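Local atomic coordinates of superoxide dismutase [Cu-Zn] (Bacteroidetes bacterium GWA2_30_7, PDB entry 7B4O), a protein that probably catalyses the dismutation of superoxide to oxygen and hydrogen peroxide, as a copper-zinc superoxide dismutase that holds zinc at both the copper and the zinc position in this crystal. Residues A[48-53]-A[123-128]; A[90-95]-A[130-135]; A[17-22]-A[140-145]. One frame throughout, in Å; residues are numbered along the deposited sequence.

Segment 17-22, in the turn between the first two strands of the barrel, opens the outermost loop, which contact 3 closes at residues 140-145 on the way into the last strand. Both other contacts lie within that span. Segment 48-53 starts contact 1 and segment 90-95 starts contact 2 before contact 1 closes at 123-128; contact 2 closes only at 130-135, so the two loops cross. Strands 89-95, 46-53, 122-126 and 143-151 stand side by side in that order. Contact 1 joins the middle pair at a metal site, contact 2 ties the first to the loop after strand 122-126, and contact 3 packs the early turn against the fourth.

Contact 1. Residues A[48-53]-A[123-128]; sequences HGFHIH and MIVHKN. With ZN (zinc ion), chain E.
Strands 48-53 and 123-126 run antiparallel, their axes 4.6 Å apart at the closest, with Phe50 opposite Val125, His51 opposite Ile124 and Ile52 opposite Met123. His51 and Ile124 exchange two nearly straight backbone hydrogen bonds, and further along His126 N donates to Gly49 O. Beyond the strand end Gly49 N reaches Asn128 O, while the His48 ring uses ND1 to grip His126 O at 2.7 Å; that oxygen lies almost in the ring plane. On the face that carries His51 and Ile124, a zinc ion sits between three imidazoles, bound by His51 ND1 at 2.1 Å, His53 NE2 at 2.0 Å and His126 NE2 at 1.9 Å. His69 completes the site, which in the Greek-key barrel of copper-zinc superoxide dismutases is the one that holds the catalytic copper. The His126 ring meets those of His51 and His53 rim to rim, its plane 58° from that of His51. The remaining ring nitrogens are fixed by a second shell: His51 NE2 bonds to Asp130, His53 ND1 to the carbonyl of Gly67 and His126 ND1 to that of Gly141. Ile124 packs among these ligands, CG1 lying over one face of the His53 ring, 3.7 Å from its centroid, and CG2 over a face of His126. On the other face of the sheet Met123 folds back through chi2 -61° and chi3 -52°, which swings its methyl CE over the middle of the Phe50 ring, 3.6 Å from the centroid. The sulfur stands higher above the same ring in a Met-aromatic contact, and SD also touches Ile52 CG1 at 3.6 Å. Val125 CG2 meets the Phe50 ring at CD1, while Leu90 and Ile93 of strand 89-95 also pack against Phe50.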
ATOM      1  N   HIS A  48     -16.859 -14.060  -0.949  1.00 12.26           N
ATOM      2  CA  HIS A  48     -15.887 -13.557   0.047  1.00 11.23           C
ATOM      3  C   HIS A  48     -16.128 -12.076   0.301  1.00 11.61           C
ATOM      4  O   HIS A  48     -16.136 -11.304  -0.669  1.00 11.95           O
ATOM      5  CB  HIS A  48     -14.462 -13.786  -0.456  1.00 11.41           C
ATOM      6  CG  HIS A  48     -14.111 -15.223  -0.580  1.00 11.68           C
ATOM      7  ND1 HIS A  48     -13.489 -15.891   0.430  1.00 12.46           N
ATOM      8  CD2 HIS A  48     -14.300 -16.108  -1.573  1.00 12.65           C
ATOM      9  CE1 HIS A  48     -13.285 -17.147   0.071  1.00 13.51           C
ATOM     10  NE2 HIS A  48     -13.764 -17.305  -1.164  1.00 13.48           N
ATOM     11  N   GLY A  49     -16.289 -11.705   1.572  1.00 11.63           N
ATOM     12  CA  GLY A  49     -16.292 -10.295   1.972  1.00 11.52           C
ATOM     13  C   GLY A  49     -15.124  -9.548   1.367  1.00 11.26           C
ATOM     14  O   GLY A  49     -13.992 -10.054   1.367  1.00 11.99           O
ATOM     15  N   PHE A  50     -15.400  -8.342   0.890  1.00 11.57           N
ATOM     16  CA  PHE A  50     -14.469  -7.536   0.068  1.00 11.90           C
ATOM     17  C   PHE A  50     -14.584  -6.098   0.567  1.00 11.11           C
ATOM     18  O   PHE A  50     -15.585  -5.433   0.243  1.00 12.69           O
ATOM     19  CB  PHE A  50     -14.855  -7.705  -1.406  1.00 12.79           C
ATOM     20  CG  PHE A  50     -13.944  -7.048  -2.402  1.00 13.73           C
ATOM     21  CD1 PHE A  50     -12.711  -7.596  -2.724  1.00 15.51           C
ATOM     22  CD2 PHE A  50     -14.353  -5.905  -3.071  1.00 14.76           C
ATOM     23  CE1 PHE A  50     -11.890  -6.985  -3.669  1.00 16.30           C
ATOM     24  CE2 PHE A  50     -13.547  -5.300  -4.020  1.00 17.30           C
ATOM     25  CZ  PHE A  50     -12.316  -5.841  -4.314  1.00 16.92           C
ATOM     26  N   HIS A  51     -13.637  -5.647   1.382  1.00 10.87           N
ATOM     27  CA  HIS A  51     -13.801  -4.396   2.158  1.00 11.18           C
ATOM     28  C   HIS A  51     -12.568  -3.515   2.117  1.00 10.83           C
ATOM     29  O   HIS A  51     -11.436  -4.029   2.067  1.00 12.20           O
ATOM     30  CB  HIS A  51     -14.069  -4.699   3.628  1.00 12.10           C
ATOM     31  CG  HIS A  51     -15.232  -5.582   3.881  1.00 12.60           C
ATOM     32  ND1 HIS A  51     -15.206  -6.498   4.907  1.00 13.92           N
ATOM     33  CD2 HIS A  51     -16.425  -5.706   3.258  1.00 13.33           C
ATOM     34  CE1 HIS A  51     -16.362  -7.136   4.938  1.00 15.17           C
ATOM     35  NE2 HIS A  51     -17.123  -6.677   3.914  1.00 14.13           N
ATOM     36  N   ILE A  52     -12.805  -2.210   2.231  1.00 10.68           N
ATOM     37  CA  ILE A  52     -11.733  -1.247   2.568  1.00 10.61           C
ATOM     38  C   ILE A  52     -11.715  -1.132   4.081  1.00  9.78           C
ATOM     39  O   ILE A  52     -12.788  -0.790   4.686  1.00 11.08           O
ATOM     40  CB  ILE A  52     -11.933   0.121   1.900  1.00 10.54           C
ATOM     41  CG1 ILE A  52     -12.168  -0.013   0.396  1.00 12.30           C
ATOM     42  CG2 ILE A  52     -10.763   1.025   2.219  1.00 10.45           C
ATOM     43  CD1 ILE A  52     -12.392   1.297  -0.308  1.00 13.26           C
ATOM     44  N   HIS A  53     -10.581  -1.432   4.699  1.00 10.86           N
ATOM     45  CA  HIS A  53     -10.390  -1.295   6.155  1.00 10.49           C
ATOM     46  C   HIS A  53      -9.609  -0.010   6.441  1.00 11.23           C
ATOM     47  O   HIS A  53      -9.026   0.576   5.514  1.00 11.99           O
ATOM     48  CB  HIS A  53      -9.772  -2.564   6.736  1.00 10.34           C
ATOM     49  CG  HIS A  53     -10.734  -3.698   6.903  1.00 10.64           C
ATOM     50  ND1 HIS A  53     -10.892  -4.342   8.102  1.00 11.49           N
ATOM     51  CD2 HIS A  53     -11.572  -4.313   6.044  1.00 11.54           C
ATOM     52  CE1 HIS A  53     -11.791  -5.307   7.981  1.00 11.74           C
ATOM     53  NE2 HIS A  53     -12.195  -5.348   6.722  1.00 12.15           N
ATOM     54  N   MET A 123      -7.229  -2.878   1.532  1.00 11.43           N
ATOM     55  CA  MET A 123      -8.233  -3.860   1.086  1.00 11.26           C
ATOM     56  C   MET A 123      -8.041  -5.106   1.936  1.00 10.49           C
ATOM     57  O   MET A 123      -6.882  -5.543   2.126  1.00 12.58           O
ATOM     58  CB  MET A 123      -8.088  -4.197  -0.400  1.00 12.35           C
ATOM     59  CG  MET A 123      -8.532  -3.083  -1.347  1.00 14.54           C
ATOM     60  SD  MET A 123     -10.283  -2.679  -1.148  1.00 18.27           S
ATOM     61  CE  MET A 123     -11.038  -4.293  -1.301  1.00 18.22           C
ATOM     62  N   ILE A 124      -9.139  -5.645   2.439  1.00 10.99           N
ATOM     63  CA  ILE A 124      -9.176  -6.951   3.138  1.00 10.61           C
ATOM     64  C   ILE A 124     -10.153  -7.836   2.381  1.00 11.39           C
ATOM     65  O   ILE A 124     -11.268  -7.414   2.102  1.00 11.51           O
ATOM     66  CB  ILE A 124      -9.565  -6.798   4.617  1.00 11.15           C
ATOM     67  CG1 ILE A 124      -8.495  -6.065   5.422  1.00 11.57           C
ATOM     68  CG2 ILE A 124      -9.869  -8.158   5.223  1.00 11.96           C
ATOM     69  CD1 ILE A 124      -7.184  -6.855   5.588  1.00 12.45           C
ATOM     70  N   VAL A 125      -9.709  -9.053   2.064  1.00 11.49           N
ATOM     71  CA  VAL A 125     -10.604 -10.114   1.550  1.00 10.78           C
ATOM     72  C   VAL A 125     -10.822 -11.091   2.698  1.00 10.04           C
ATOM     73  O   VAL A 125      -9.868 -11.422   3.403  1.00 11.05           O
ATOM     74  CB  VAL A 125     -10.045 -10.780   0.284  1.00 11.14           C
ATOM     75  CG1 VAL A 125     -11.002 -11.834  -0.247  1.00 13.09           C
ATOM     76  CG2 VAL A 125      -9.721  -9.740  -0.777  1.00 13.13           C
ATOM     77  N   HIS A 126     -12.065 -11.500   2.890  1.00 10.87           N
ATOM     78  CA  HIS A 126     -12.474 -12.362   4.019  1.00 11.72           C
ATOM     79  C   HIS A 126     -12.664 -13.812   3.579  1.00 12.32           C
ATOM     80  O   HIS A 126     -12.876 -14.094   2.398  1.00 11.48           O
ATOM     81  CB  HIS A 126     -13.735 -11.803   4.672  1.00 11.18           C
ATOM     82  CG  HIS A 126     -13.507 -10.555   5.456  1.00 11.70           C
ATOM     83  ND1 HIS A 126     -13.089 -10.586   6.763  1.00 12.32           N
ATOM     84  CD2 HIS A 126     -13.658  -9.240   5.131  1.00 12.71           C
ATOM     85  CE1 HIS A 126     -12.977  -9.338   7.213  1.00 14.82           C
ATOM     86  NE2 HIS A 126     -13.331  -8.490   6.237  1.00 13.78           N
ATOM     87  N   LYS A 127     -12.599 -14.705   4.557  1.00 11.89           N
ATOM     88  CA  LYS A 127     -12.771 -16.160   4.351  1.00 13.43           C
ATOM     89  C   LYS A 127     -14.210 -16.453   3.931  1.00 13.09           C
ATOM     90  O   LYS A 127     -14.410 -17.287   3.046  1.00 14.49           O
ATOM     91  CB  LYS A 127     -12.401 -16.913   5.627  1.00 14.78           C
ATOM     92  CG  LYS A 127     -12.539 -18.424   5.517  1.00 18.83           C
ATOM     93  CD  LYS A 127     -12.173 -19.170   6.767  1.00 24.25           C
ATOM     94  CE  LYS A 127     -12.573 -20.633   6.700  1.00 29.65           C
ATOM     95  NZ  LYS A 127     -12.365 -21.217   5.352  1.00 34.48           N
ATOM     96  N   ASN A 128     -15.180 -15.788   4.562  1.00 13.05           N
ATOM     97  CA  ASN A 128     -16.614 -16.080   4.349  1.00 13.83           C
ATOM     98  C   ASN A 128     -17.312 -14.880   3.699  1.00 13.60           C
ATOM     99  O   ASN A 128     -16.709 -13.814   3.516  1.00 12.31           O
ATOM    100  CB  ASN A 128     -17.279 -16.473   5.664  1.00 15.02           C
ATOM    101  CG  ASN A 128     -16.612 -17.686   6.274  1.00 17.26           C
ATOM    102  OD1 ASN A 128     -16.237 -18.636   5.565  1.00 19.08           O
ATOM    103  ND2 ASN A 128     -16.405 -17.641   7.576  1.00 20.69           N
TER
HETATM  104 ZN    ZN E 201     -13.760  -6.601   6.430  1.00 17.14          ZN

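Contact 2. Residues A[90-95]-A[130-135]; sequences LGNITA and DDLKTQ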
ATOM      1  N   LEU A  90     -17.629  -2.767   0.154  1.00 12.02           N
ATOM      2  CA  LEU A  90     -17.623  -3.085  -1.293  1.00 11.70           C
ATOM      3  C   LEU A  90     -18.238  -4.474  -1.532  1.00 12.61           C
ATOM      4  O   LEU A  90     -18.122  -4.960  -2.650  1.00 14.28           O
ATOM      5  CB  LEU A  90     -16.197  -3.005  -1.849  1.00 13.22           C
ATOM      6  CG  LEU A  90     -15.379  -1.767  -1.480  1.00 14.91           C
ATOM      7  CD1 LEU A  90     -14.126  -1.700  -2.334  1.00 15.58           C
ATOM      8  CD2 LEU A  90     -16.156  -0.461  -1.619  1.00 15.90           C
ATOM      9  N   GLY A  91     -18.941  -5.036  -0.542  1.00 12.92           N
ATOM     10  CA  GLY A  91     -19.778  -6.237  -0.703  1.00 12.99           C
ATOM     11  C   GLY A  91     -18.963  -7.520  -0.733  1.00 13.06           C
ATOM     12  O   GLY A  91     -18.149  -7.735   0.184  1.00 13.74           O
ATOM     13  N   ASN A  92     -19.206  -8.349  -1.743  1.00 12.73           N
ATOM     14  CA  ASN A  92     -18.570  -9.681  -1.879  1.00 12.13           C
ATOM     15  C   ASN A  92     -17.904  -9.783  -3.243  1.00 12.71           C
ATOM     16  O   ASN A  92     -18.413  -9.205  -4.228  1.00 14.36           O
ATOM     17  CB  ASN A  92     -19.562 -10.826  -1.706  1.00 12.97           C
ATOM     18  CG  ASN A  92     -20.031 -10.929  -0.274  1.00 12.36           C
ATOM     19  OD1 ASN A  92     -19.267 -11.343   0.593  1.00 13.03           O
ATOM     20  ND2 ASN A  92     -21.261 -10.524  -0.013  1.00 14.63           N
ATOM     21  N   ILE A  93     -16.840 -10.570  -3.285  1.00 12.86           N
ATOM     22  CA  ILE A  93     -16.259 -11.047  -4.560  1.00 12.19           C
ATOM     23  C   ILE A  93     -16.482 -12.561  -4.619  1.00 12.30           C
ATOM     24  O   ILE A  93     -16.353 -13.232  -3.586  1.00 15.05           O
ATOM     25  CB  ILE A  93     -14.787 -10.625  -4.697  1.00 12.48           C
ATOM     26  CG1 ILE A  93     -14.284 -10.933  -6.106  1.00 13.41           C
ATOM     27  CG2 ILE A  93     -13.917 -11.231  -3.613  1.00 11.80           C
ATOM     28  CD1 ILE A  93     -12.961 -10.301  -6.448  1.00 15.06           C
ATOM     29  N   THR A  94     -16.841 -13.057  -5.793  1.00 13.05           N
ATOM     30  CA  THR A  94     -17.160 -14.481  -6.013  1.00 13.96           C
ATOM     31  C   THR A  94     -15.981 -15.142  -6.726  1.00 13.47           C
ATOM     32  O   THR A  94     -15.594 -14.674  -7.807  1.00 14.36           O
ATOM     33  CB  THR A  94     -18.468 -14.660  -6.786  1.00 17.08           C
ATOM     34  OG1 THR A  94     -19.500 -14.034  -6.026  1.00 19.19           O
ATOM     35  CG2 THR A  94     -18.811 -16.116  -7.013  1.00 18.18           C
ATOM     36  N   ALA A  95     -15.458 -16.208  -6.126  1.00 13.89           N
ATOM     37  CA  ALA A  95     -14.422 -17.067  -6.737  1.00 14.54           C
ATOM     38  C   ALA A  95     -15.096 -18.247  -7.444  1.00 13.90           C
ATOM     39  O   ALA A  95     -16.022 -18.840  -6.877  1.00 16.97           O
ATOM     40  CB  ALA A  95     -13.432 -17.517  -5.690  1.00 15.24           C
ATOM     41  N   ASP A 130     -19.778 -11.778   3.238  1.00 12.58           N
ATOM     42  CA  ASP A 130     -20.351 -10.631   3.972  1.00 13.23           C
ATOM     43  C   ASP A 130     -21.869 -10.738   3.839  1.00 13.01           C
ATOM     44  O   ASP A 130     -22.351 -10.686   2.694  1.00 12.95           O
ATOM     45  CB  ASP A 130     -19.792  -9.335   3.395  1.00 13.77           C
ATOM     46  CG  ASP A 130     -20.316  -8.042   4.002  1.00 14.08           C
ATOM     47  OD1 ASP A 130     -21.324  -8.078   4.743  1.00 13.58           O
ATOM     48  OD2 ASP A 130     -19.722  -7.002   3.712  1.00 15.01           O
ATOM     49  N   ASP A 131     -22.591 -10.881   4.956  1.00 13.44           N
ATOM     50  CA  ASP A 131     -24.068 -11.072   4.901  1.00 14.84           C
ATOM     51  C   ASP A 131     -24.774  -9.729   4.663  1.00 14.78           C
ATOM     52  O   ASP A 131     -25.999  -9.756   4.512  1.00 16.82           O
ATOM     53  CB  ASP A 131     -24.597 -11.813   6.132  1.00 17.00           C
ATOM     54  CG  ASP A 131     -24.515 -11.057   7.440  1.00 17.66           C
ATOM     55  OD1 ASP A 131     -24.410  -9.814   7.408  1.00 17.70           O
ATOM     56  OD2 ASP A 131     -24.578 -11.724   8.489  1.00 21.55           O
ATOM     57  N   LEU A 132     -24.025  -8.619   4.627  1.00 13.16           N
ATOM     58  CA  LEU A 132     -24.512  -7.257   4.259  1.00 14.33           C
ATOM     59  C   LEU A 132     -25.467  -6.689   5.321  1.00 14.83           C
ATOM     60  O   LEU A 132     -26.039  -5.613   5.067  1.00 17.10           O
ATOM     61  CB  LEU A 132     -25.201  -7.310   2.888  1.00 15.81           C
ATOM     62  CG  LEU A 132     -24.424  -7.996   1.766  1.00 16.62           C
ATOM     63  CD1 LEU A 132     -25.225  -8.018   0.476  1.00 18.97           C
ATOM     64  CD2 LEU A 132     -23.084  -7.330   1.552  1.00 16.57           C
ATOM     65  N   LYS A 133     -25.601  -7.333   6.480  1.00 16.38           N
ATOM     66  CA  LYS A 133     -26.646  -6.976   7.476  1.00 17.57           C
ATOM     67  C   LYS A 133     -26.109  -6.988   8.899  1.00 17.86           C
ATOM     68  O   LYS A 133     -26.488  -6.072   9.659  1.00 18.19           O
ATOM     69  CB  LYS A 133     -27.846  -7.921   7.362  1.00 20.70           C
ATOM     70  CG  LYS A 133     -28.595  -7.846   6.038  1.00 25.35           C
ATOM     71  CD  LYS A 133     -29.242  -6.511   5.767  1.00 31.34           C
ATOM     72  CE  LYS A 133     -30.077  -6.493   4.503  1.00 36.92           C
ATOM     73  NZ  LYS A 133     -30.583  -5.130   4.214  1.00 38.77           N
ATOM     74  N   THR A 134     -25.330  -7.999   9.284  1.00 17.52           N
ATOM     75  CA  THR A 134     -24.847  -8.152  10.678  1.00 19.36           C
ATOM     76  C   THR A 134     -23.896  -6.994  10.994  1.00 18.37           C
ATOM     77  O   THR A 134     -22.983  -6.740  10.182  1.00 20.92           O
ATOM     78  CB  THR A 134     -24.198  -9.520  10.922  1.00 21.38           C
ATOM     79  OG1 THR A 134     -25.147 -10.536  10.591  1.00 22.83           O
ATOM     80  CG2 THR A 134     -23.755  -9.687  12.359  1.00 26.35           C
ATOM     81  N   GLN A 135     -24.114  -6.327  12.128  1.00 19.67           N
ATOM     82  CA  GLN A 135     -23.276  -5.200  12.581  1.00 19.22           C
ATOM     83  C   GLN A 135     -22.166  -5.750  13.463  1.00 21.38           C
ATOM     84  O   GLN A 135     -22.398  -6.700  14.211  1.00 26.68           O
ATOM     85  CB  GLN A 135     -24.129  -4.169  13.320  1.00 19.42           C
ATOM     86  CG  GLN A 135     -25.255  -3.614  12.473  1.00 19.83           C
ATOM     87  CD  GLN A 135     -24.740  -2.950  11.223  1.00 18.76           C
ATOM     88  OE1 GLN A 135     -23.855  -2.103  11.279  1.00 20.21           O
ATOM     89  NE2 GLN A 135     -25.291  -3.340  10.088  1.00 20.21           N
TER
HETATM   90  O   HOH W   1     -20.299  -4.778   2.170  1.00 13.36           O
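Asn92 and Asp130 lock together through the flat amide of one and the backbone of the other. Asn92 OD1 accepts from Asp130 N at 2.7 Å, on a lone pair in the carbonyl plane, and Asn92 ND2 gives a nearly straight bond (176°) to Asp130 O at 2.9 Å. Because that acceptor lies in the amide plane, the two bonds together hold the amide against rotation and pin the loop after strand 122-126 to strand 89-95. The rest of the contact is looser. Leu132 extends its chain so that CD2 lies 4.0 Å from Asn92 ND2 and brushes Gly91 CA. Beside it a water bridges the segments, donating to Asp130 OD2 at 2.8 Å and taking only a weak bond from Gly91 N. The carboxylate itself, its CG anti to the backbone N (chi1 178°), takes no part in the amide clamp; its plane is 78° from that of the Asn92 amide. Leu132 N comes to OD1 from above the carboxylate plane at 2.8 Å, making an Asx turn, and OD1 also takes His77 NE2. With His51 held by OD2, Asp130 links ligands of the two neighbouring zinc ions, a second-shell bridge between the sites, as in relatives of this family. By clamping the backbone of Asp130, Asn92 is likely to constrain where that bridging carboxylate stands.

Contact 3. Residues A[17-22]-A[140-145]; sequences QDYKVT and AGARVA
Val144 and Tyr19 carry most of this contact, with Val21 beside them. Val144 belongs to a classic beta bulge at the start of the last barrel strand: it and Ala145 both face Val125 on the neighbouring strand. The turn between strands 8-15 and 22-30 closes over the bulge without a hydrogen bond between the two segments. Tyr19 lays one ring face across Val144, whose CG1 sits over the middle of the ring, 3.5 Å from the centroid and 11° off the normal, a CH-pi contact. With CG anti to the carbonyl carbon (chi1 -63°), the ring reaches across Val144, and OH comes to 4.2 Å from Ala142 CB; the side chain also touches Lys127. A serine in place of Tyr19 would probably strip the cover from Val144 CG1 and open a gap between the turn and the bulge. The other methyl of Val144, CG2, lies between the backbone N and the carbonyl carbon and meets Val21 CG2 at 3.7 Å. Ile13 of strand 8-15 backs both Val21 and Ala145. The second branch of Val21 bypasses Val144: its CG1 rests 3.7 Å from Ala145 CB.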
ATOM      1  N   GLN A  17      -1.124 -15.160   6.655  1.00 13.15           N
ATOM      2  CA  GLN A  17      -0.127 -16.260   6.754  1.00 17.61           C
ATOM      3  C   GLN A  17      -0.664 -17.619   6.306  1.00 21.39           C
ATOM      4  O   GLN A  17       0.137 -18.358   5.713  1.00 30.41           O
ATOM      5  CB  GLN A  17       0.439 -16.338   8.157  1.00 19.35           C
ATOM      6  CG  GLN A  17       1.489 -15.278   8.402  1.00 22.89           C
ATOM      7  CD  GLN A  17       2.430 -15.684   9.504  1.00 27.08           C
ATOM      8  OE1 GLN A  17       2.281 -16.727  10.135  1.00 34.65           O
ATOM      9  NE2 GLN A  17       3.397 -14.830   9.749  1.00 30.03           N
ATOM     10  N   ASP A  18      -1.915 -17.967   6.598  1.00 19.57           N
ATOM     11  CA  ASP A  18      -2.403 -19.358   6.394  1.00 18.02           C
ATOM     12  C   ASP A  18      -3.053 -19.529   5.016  1.00 15.95           C
ATOM     13  O   ASP A  18      -3.742 -20.555   4.799  1.00 17.54           O
ATOM     14  CB  ASP A  18      -3.378 -19.740   7.504  1.00 20.08           C
ATOM     15  CG  ASP A  18      -2.790 -19.655   8.902  1.00 19.54           C
ATOM     16  OD1 ASP A  18      -1.552 -19.683   9.045  1.00 22.88           O
ATOM     17  OD2 ASP A  18      -3.579 -19.571   9.842  1.00 20.53           O
ATOM     18  N   TYR A  19      -2.961 -18.521   4.140  1.00 13.75           N
ATOM     19  CA  TYR A  19      -3.714 -18.481   2.867  1.00 13.62           C
ATOM     20  C   TYR A  19      -2.762 -18.248   1.689  1.00 13.85           C
ATOM     21  O   TYR A  19      -1.572 -18.006   1.909  1.00 14.23           O
ATOM     22  CB  TYR A  19      -4.817 -17.426   2.968  1.00 12.96           C
ATOM     23  CG  TYR A  19      -5.841 -17.757   4.029  1.00 12.75           C
ATOM     24  CD1 TYR A  19      -6.876 -18.641   3.765  1.00 14.50           C
ATOM     25  CD2 TYR A  19      -5.735 -17.249   5.315  1.00 13.79           C
ATOM     26  CE1 TYR A  19      -7.803 -18.975   4.741  1.00 15.14           C
ATOM     27  CE2 TYR A  19      -6.655 -17.575   6.300  1.00 14.39           C
ATOM     28  CZ  TYR A  19      -7.693 -18.444   6.014  1.00 15.09           C
ATOM     29  OH  TYR A  19      -8.611 -18.763   6.975  1.00 17.39           O
ATOM     30  N   LYS A  20      -3.301 -18.303   0.468  1.00 14.28           N
ATOM     31  CA  LYS A  20      -2.523 -18.172  -0.794  1.00 14.33           C
ATOM     32  C   LYS A  20      -3.189 -17.153  -1.725  1.00 14.35           C
ATOM     33  O   LYS A  20      -2.834 -17.094  -2.903  1.00 18.01           O
ATOM     34  CB  LYS A  20      -2.397 -19.535  -1.484  1.00 18.93           C
ATOM     35  CG  LYS A  20      -3.718 -20.208  -1.821  1.00 25.24           C
ATOM     36  CD  LYS A  20      -3.638 -21.416  -2.733  1.00 33.66           C
ATOM     37  CE  LYS A  20      -5.026 -21.900  -3.111  1.00 38.31           C
ATOM     38  NZ  LYS A  20      -4.994 -22.958  -4.147  1.00 47.36           N
ATOM     39  N   VAL A  21      -4.130 -16.368  -1.207  1.00 13.33           N
ATOM     40  CA  VAL A  21      -4.932 -15.407  -2.021  1.00 12.24           C
ATOM     41  C   VAL A  21      -4.030 -14.256  -2.480  1.00 11.42           C
ATOM     42  O   VAL A  21      -3.367 -13.649  -1.646  1.00 12.13           O
ATOM     43  CB  VAL A  21      -6.138 -14.881  -1.218  1.00 12.88           C
ATOM     44  CG1 VAL A  21      -6.880 -13.801  -1.990  1.00 14.54           C
ATOM     45  CG2 VAL A  21      -7.081 -15.997  -0.810  1.00 13.43           C
ATOM     46  N   THR A  22      -4.049 -13.968  -3.782  1.00 11.85           N
ATOM     47  CA  THR A  22      -3.265 -12.889  -4.416  1.00 12.73           C
ATOM     48  C   THR A  22      -4.156 -12.148  -5.413  1.00 12.33           C
ATOM     49  O   THR A  22      -5.225 -12.667  -5.774  1.00 14.42           O
ATOM     50  CB  THR A  22      -2.034 -13.433  -5.148  1.00 14.88           C
ATOM     51  OG1 THR A  22      -2.478 -14.284  -6.213  1.00 17.11           O
ATOM     52  CG2 THR A  22      -1.107 -14.196  -4.233  1.00 17.06           C
ATOM     53  N   ALA A 140     -18.084 -11.761   8.128  1.00 14.98           N
ATOM     54  CA  ALA A 140     -17.340 -12.356   7.000  1.00 13.64           C
ATOM     55  C   ALA A 140     -16.161 -13.194   7.508  1.00 13.42           C
ATOM     56  O   ALA A 140     -15.460 -13.792   6.678  1.00 14.97           O
ATOM     57  CB  ALA A 140     -16.890 -11.273   6.048  1.00 12.85           C
ATOM     58  N   GLY A 141     -15.924 -13.236   8.811  1.00 15.37           N
ATOM     59  CA  GLY A 141     -14.911 -14.122   9.399  1.00 15.09           C
ATOM     60  C   GLY A 141     -13.495 -13.656   9.106  1.00 14.78           C
ATOM     61  O   GLY A 141     -13.258 -12.436   8.984  1.00 15.86           O
ATOM     62  N   ALA A 142     -12.578 -14.614   9.001  1.00 14.59           N
ATOM     63  CA  ALA A 142     -11.124 -14.355   9.020  1.00 15.27           C
ATOM     64  C   ALA A 142     -10.704 -13.541   7.791  1.00 13.70           C
ATOM     65  O   ALA A 142     -11.443 -13.483   6.770  1.00 14.39           O
ATOM     66  CB  ALA A 142     -10.374 -15.654   9.100  1.00 17.61           C
ATOM     67  N   ARG A 143      -9.529 -12.938   7.895  1.00 11.29           N
ATOM     68  CA  ARG A 143      -8.928 -12.122   6.819  1.00 11.12           C
ATOM     69  C   ARG A 143      -7.950 -13.014   6.061  1.00 10.27           C
ATOM     70  O   ARG A 143      -7.013 -13.531   6.702  1.00 13.48           O
ATOM     71  CB  ARG A 143      -8.244 -10.915   7.447  1.00 11.13           C
ATOM     72  CG  ARG A 143      -9.178 -10.104   8.323  1.00 12.04           C
ATOM     73  CD  ARG A 143      -8.510  -8.965   9.071  1.00 13.26           C
ATOM     74  NE  ARG A 143      -9.530  -8.327   9.894  1.00 13.18           N
ATOM     75  CZ  ARG A 143      -9.510  -7.069  10.303  1.00 13.05           C
ATOM     76  NH1 ARG A 143      -8.507  -6.263  10.011  1.00 13.88           N
ATOM     77  NH2 ARG A 143     -10.520  -6.623  11.029  1.00 13.55           N
ATOM     78  N   VAL A 144      -8.186 -13.211   4.772  1.00 11.04           N
ATOM     79  CA  VAL A 144      -7.365 -14.142   3.953  1.00 11.28           C
ATOM     80  C   VAL A 144      -6.336 -13.364   3.149  1.00 11.47           C
ATOM     81  O   VAL A 144      -5.384 -13.985   2.649  1.00 13.21           O
ATOM     82  CB  VAL A 144      -8.228 -15.050   3.053  1.00 12.53           C
ATOM     83  CG1 VAL A 144      -9.202 -15.860   3.883  1.00 13.12           C
ATOM     84  CG2 VAL A 144      -8.946 -14.324   1.942  1.00 13.39           C
ATOM     85  N   ALA A 145      -6.512 -12.056   2.976  1.00 11.69           N
ATOM     86  CA  ALA A 145      -5.568 -11.253   2.171  1.00 11.80           C
ATOM     87  C   ALA A 145      -5.674  -9.787   2.555  1.00 10.64           C
ATOM     88  O   ALA A 145      -6.744  -9.366   3.033  1.00 11.53           O
ATOM     89  CB  ALA A 145      -5.796 -11.466   0.703  1.00 13.53           C
TER